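Local structure of chromosome-partitioning ATPase Soj (Thermus thermophilus, 1WCV) at residues N48-L53 with F80-A85. The protein hydrolyses ATP and binds double-stranded DNA cooperatively in an ATP-dependent way, forming nucleoprotein filaments, and probably takes part in chromosome partitioning. Sequence-based numbering, arbitrary orientation.
Sequences NATSGL and FHLLPA
Thr50 and Leu53 carry a buried contact, part polar and part apolar, that packs the short helix 48-52 against strand 80-83 and the loop residues Pro84 and Ala85 that follow it. The polar part is one side chain-to-backbone hydrogen bond. Ala85 N donates to Thr50 OG1 at 3.1 Å, and the bond is fairly straight, with an N-H...O angle of 158°. The same hydroxyl is hydrogen-bonded to Asp42 OD2 at the end of strand 38-42, so two hydrogen bonds hold this buried oxygen. The threonine methyl is turned to the proline: with CG2 anti to the backbone N, Thr50 CG2 lies 3.7 Å from Pro84 CB. The apolar part centres on one methyl of Leu53. Leu53 CD1 is 4.0 Å from Phe80 CE2, at the edge of the ring and near its plane. Leu53 CD1 is also 4.0 Å from Leu82 CD2. The second methyl, Leu53 CD2, sits 4.2 Å from Phe80 CZ. Leu82 joins the two parts, since Leu82 CD2 also lies 4.2 Å from Thr50 CA. Leu40 and Val77 of the flanking strands and Ile25 of helix 18-33 add to the packing around Leu53. The P-loop runs into the start of helix 18-33, which carries the nucleotide-binding Thr21, also a magnesium ligand. This is helix-on-sheet packing within the alpha/beta P-loop NTPase fold of the ParA family.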
ATOM      1  N   ASN A  48     -17.500  -1.312  21.813  1.00 28.39           N
ATOM      2  CA  ASN A  48     -17.699  -0.817  20.451  1.00 26.91           C
ATOM      3  C   ASN A  48     -17.582  -1.930  19.406  1.00 24.06           C
ATOM      4  O   ASN A  48     -18.405  -2.023  18.497  1.00 24.78           O
ATOM      5  CB  ASN A  48     -16.690   0.290  20.134  1.00 30.67           C
ATOM      6  CG  ASN A  48     -16.842   1.488  21.047  1.00 34.82           C
ATOM      7  OD1 ASN A  48     -15.982   1.753  21.886  1.00 39.74           O
ATOM      8  ND2 ASN A  48     -17.942   2.214  20.892  1.00 32.77           N
ATOM      9  N   ALA A  49     -16.562  -2.770  19.533  1.00 23.29           N
ATOM     10  CA  ALA A  49     -16.372  -3.865  18.585  1.00 19.78           C
ATOM     11  C   ALA A  49     -17.551  -4.838  18.643  1.00 23.15           C
ATOM     12  O   ALA A  49     -18.062  -5.276  17.612  1.00 22.16           O
ATOM     13  CB  ALA A  49     -15.072  -4.600  18.884  1.00 20.25           C
ATOM     14  N   THR A  50     -17.975  -5.170  19.859  1.00 20.37           N
ATOM     15  CA  THR A  50     -19.087  -6.093  20.064  1.00 21.62           C
ATOM     16  C   THR A  50     -20.369  -5.560  19.425  1.00 22.19           C
ATOM     17  O   THR A  50     -21.107  -6.290  18.764  1.00 21.66           O
ATOM     18  CB  THR A  50     -19.350  -6.317  21.565  1.00 21.93           C
ATOM     19  OG1 THR A  50     -18.156  -6.793  22.195  1.00 20.40           O
ATOM     20  CG2 THR A  50     -20.463  -7.349  21.758  1.00 23.29           C
ATOM     21  N   SER A  51     -20.634  -4.279  19.642  1.00 21.42           N
ATOM     22  CA  SER A  51     -21.811  -3.640  19.084  1.00 25.18           C
ATOM     23  C   SER A  51     -21.654  -3.492  17.572  1.00 25.08           C
ATOM     24  O   SER A  51     -22.636  -3.525  16.823  1.00 22.79           O
ATOM     25  CB  SER A  51     -22.001  -2.265  19.727  1.00 29.64           C
ATOM     26  OG  SER A  51     -23.115  -1.596  19.167  1.00 39.10           O
ATOM     27  N   GLY A  52     -20.410  -3.340  17.127  1.00 21.21           N
ATOM     28  CA  GLY A  52     -20.156  -3.181  15.707  1.00 22.32           C
ATOM     29  C   GLY A  52     -20.381  -4.479  14.963  1.00 23.25           C
ATOM     30  O   GLY A  52     -20.439  -4.512  13.733  1.00 24.63           O
ATOM     31  N   LEU A  53     -20.513  -5.556  15.725  1.00 22.42           N
ATOM     32  CA  LEU A  53     -20.727  -6.876  15.161  1.00 24.40           C
ATOM     33  C   LEU A  53     -22.151  -7.376  15.407  1.00 26.75           C
ATOM     34  O   LEU A  53     -22.471  -8.524  15.111  1.00 25.12           O
ATOM     35  CB  LEU A  53     -19.704  -7.850  15.741  1.00 23.02           C
ATOM     36  CG  LEU A  53     -18.276  -7.627  15.224  1.00 23.49           C
ATOM     37  CD1 LEU A  53     -17.312  -8.567  15.926  1.00 25.68           C
ATOM     38  CD2 LEU A  53     -18.247  -7.853  13.715  1.00 25.48           C
ATOM     39  N   PHE A  80     -15.315 -15.708  12.028  1.00 23.52           N
ATOM     40  CA  PHE A  80     -14.361 -15.766  13.134  1.00 22.32           C
ATOM     41  C   PHE A  80     -15.077 -15.828  14.478  1.00 25.37           C
ATOM     42  O   PHE A  80     -16.301 -15.905  14.530  1.00 24.63           O
ATOM     43  CB  PHE A  80     -13.388 -14.574  13.109  1.00 21.66           C
ATOM     44  CG  PHE A  80     -14.055 -13.224  13.119  1.00 20.49           C
ATOM     45  CD1 PHE A  80     -14.523 -12.653  11.940  1.00 20.41           C
ATOM     46  CD2 PHE A  80     -14.189 -12.508  14.309  1.00 18.12           C
ATOM     47  CE1 PHE A  80     -15.112 -11.392  11.940  1.00 18.25           C
ATOM     48  CE2 PHE A  80     -14.777 -11.245  14.322  1.00 19.04           C
ATOM     49  CZ  PHE A  80     -15.240 -10.682  13.138  1.00 20.87           C
ATOM     50  N   HIS A  81     -14.312 -15.814  15.563  1.00 25.07           N
ATOM     51  CA  HIS A  81     -14.902 -15.869  16.895  1.00 28.01           C
ATOM     52  C   HIS A  81     -14.660 -14.587  17.680  1.00 26.79           C
ATOM     53  O   HIS A  81     -13.563 -14.039  17.661  1.00 26.59           O
ATOM     54  CB  HIS A  81     -14.340 -17.059  17.678  1.00 32.73           C
ATOM     55  CG  HIS A  81     -14.778 -18.393  17.154  1.00 39.46           C
ATOM     56  ND1 HIS A  81     -14.314 -19.583  17.673  1.00 41.73           N
ATOM     57  CD2 HIS A  81     -15.640 -18.726  16.164  1.00 42.99           C
ATOM     58  CE1 HIS A  81     -14.873 -20.591  17.025  1.00 45.22           C
ATOM     59  NE2 HIS A  81     -15.681 -20.097  16.104  1.00 43.19           N
ATOM     60  N   LEU A  82     -15.699 -14.121  18.365  1.00 24.47           N
ATOM     61  CA  LEU A  82     -15.626 -12.911  19.181  1.00 24.95           C
ATOM     62  C   LEU A  82     -15.837 -13.198  20.664  1.00 28.09           C
ATOM     63  O   LEU A  82     -16.780 -13.891  21.042  1.00 28.56           O
ATOM     64  CB  LEU A  82     -16.689 -11.903  18.741  1.00 22.40           C
ATOM     65  CG  LEU A  82     -16.927 -10.745  19.723  1.00 21.76           C
ATOM     66  CD1 LEU A  82     -15.842  -9.673  19.546  1.00 20.43           C
ATOM     67  CD2 LEU A  82     -18.302 -10.150  19.496  1.00 21.21           C
ATOM     68  N   LEU A  83     -14.942 -12.676  21.496  1.00 26.71           N
ATOM     69  CA  LEU A  83     -15.070 -12.809  22.943  1.00 28.26           C
ATOM     70  C   LEU A  83     -15.568 -11.406  23.281  1.00 28.31           C
ATOM     71  O   LEU A  83     -14.783 -10.474  23.429  1.00 27.89           O
ATOM     72  CB  LEU A  83     -13.711 -13.069  23.590  1.00 31.69           C
ATOM     73  CG  LEU A  83     -13.744 -13.824  24.922  1.00 37.72           C
ATOM     74  CD1 LEU A  83     -12.391 -13.710  25.596  1.00 36.80           C
ATOM     75  CD2 LEU A  83     -14.829 -13.259  25.826  1.00 41.43           C
ATOM     76  N   PRO A  84     -16.894 -11.237  23.371  1.00 27.98           N
ATOM     77  CA  PRO A  84     -17.546  -9.962  23.665  1.00 26.75           C
ATOM     78  C   PRO A  84     -17.226  -9.260  24.975  1.00 27.54           C
ATOM     79  O   PRO A  84     -16.672  -9.844  25.907  1.00 27.02           O
ATOM     80  CB  PRO A  84     -19.027 -10.307  23.549  1.00 29.39           C
ATOM     81  CG  PRO A  84     -19.066 -11.701  24.037  1.00 27.74           C
ATOM     82  CD  PRO A  84     -17.887 -12.327  23.342  1.00 30.21           C
ATOM     83  N   ALA A  85     -17.585  -7.982  25.013  1.00 29.60           N
ATOM     84  CA  ALA A  85     -17.392  -7.145  26.182  1.00 33.99           C
ATOM     85  C   ALA A  85     -18.777  -6.698  26.618  1.00 36.90           C
ATOM     86  O   ALA A  85     -19.681  -6.551  25.792  1.00 37.26           O
ATOM     87  CB  ALA A  85     -16.530  -5.938  25.832  1.00 34.66           C
TER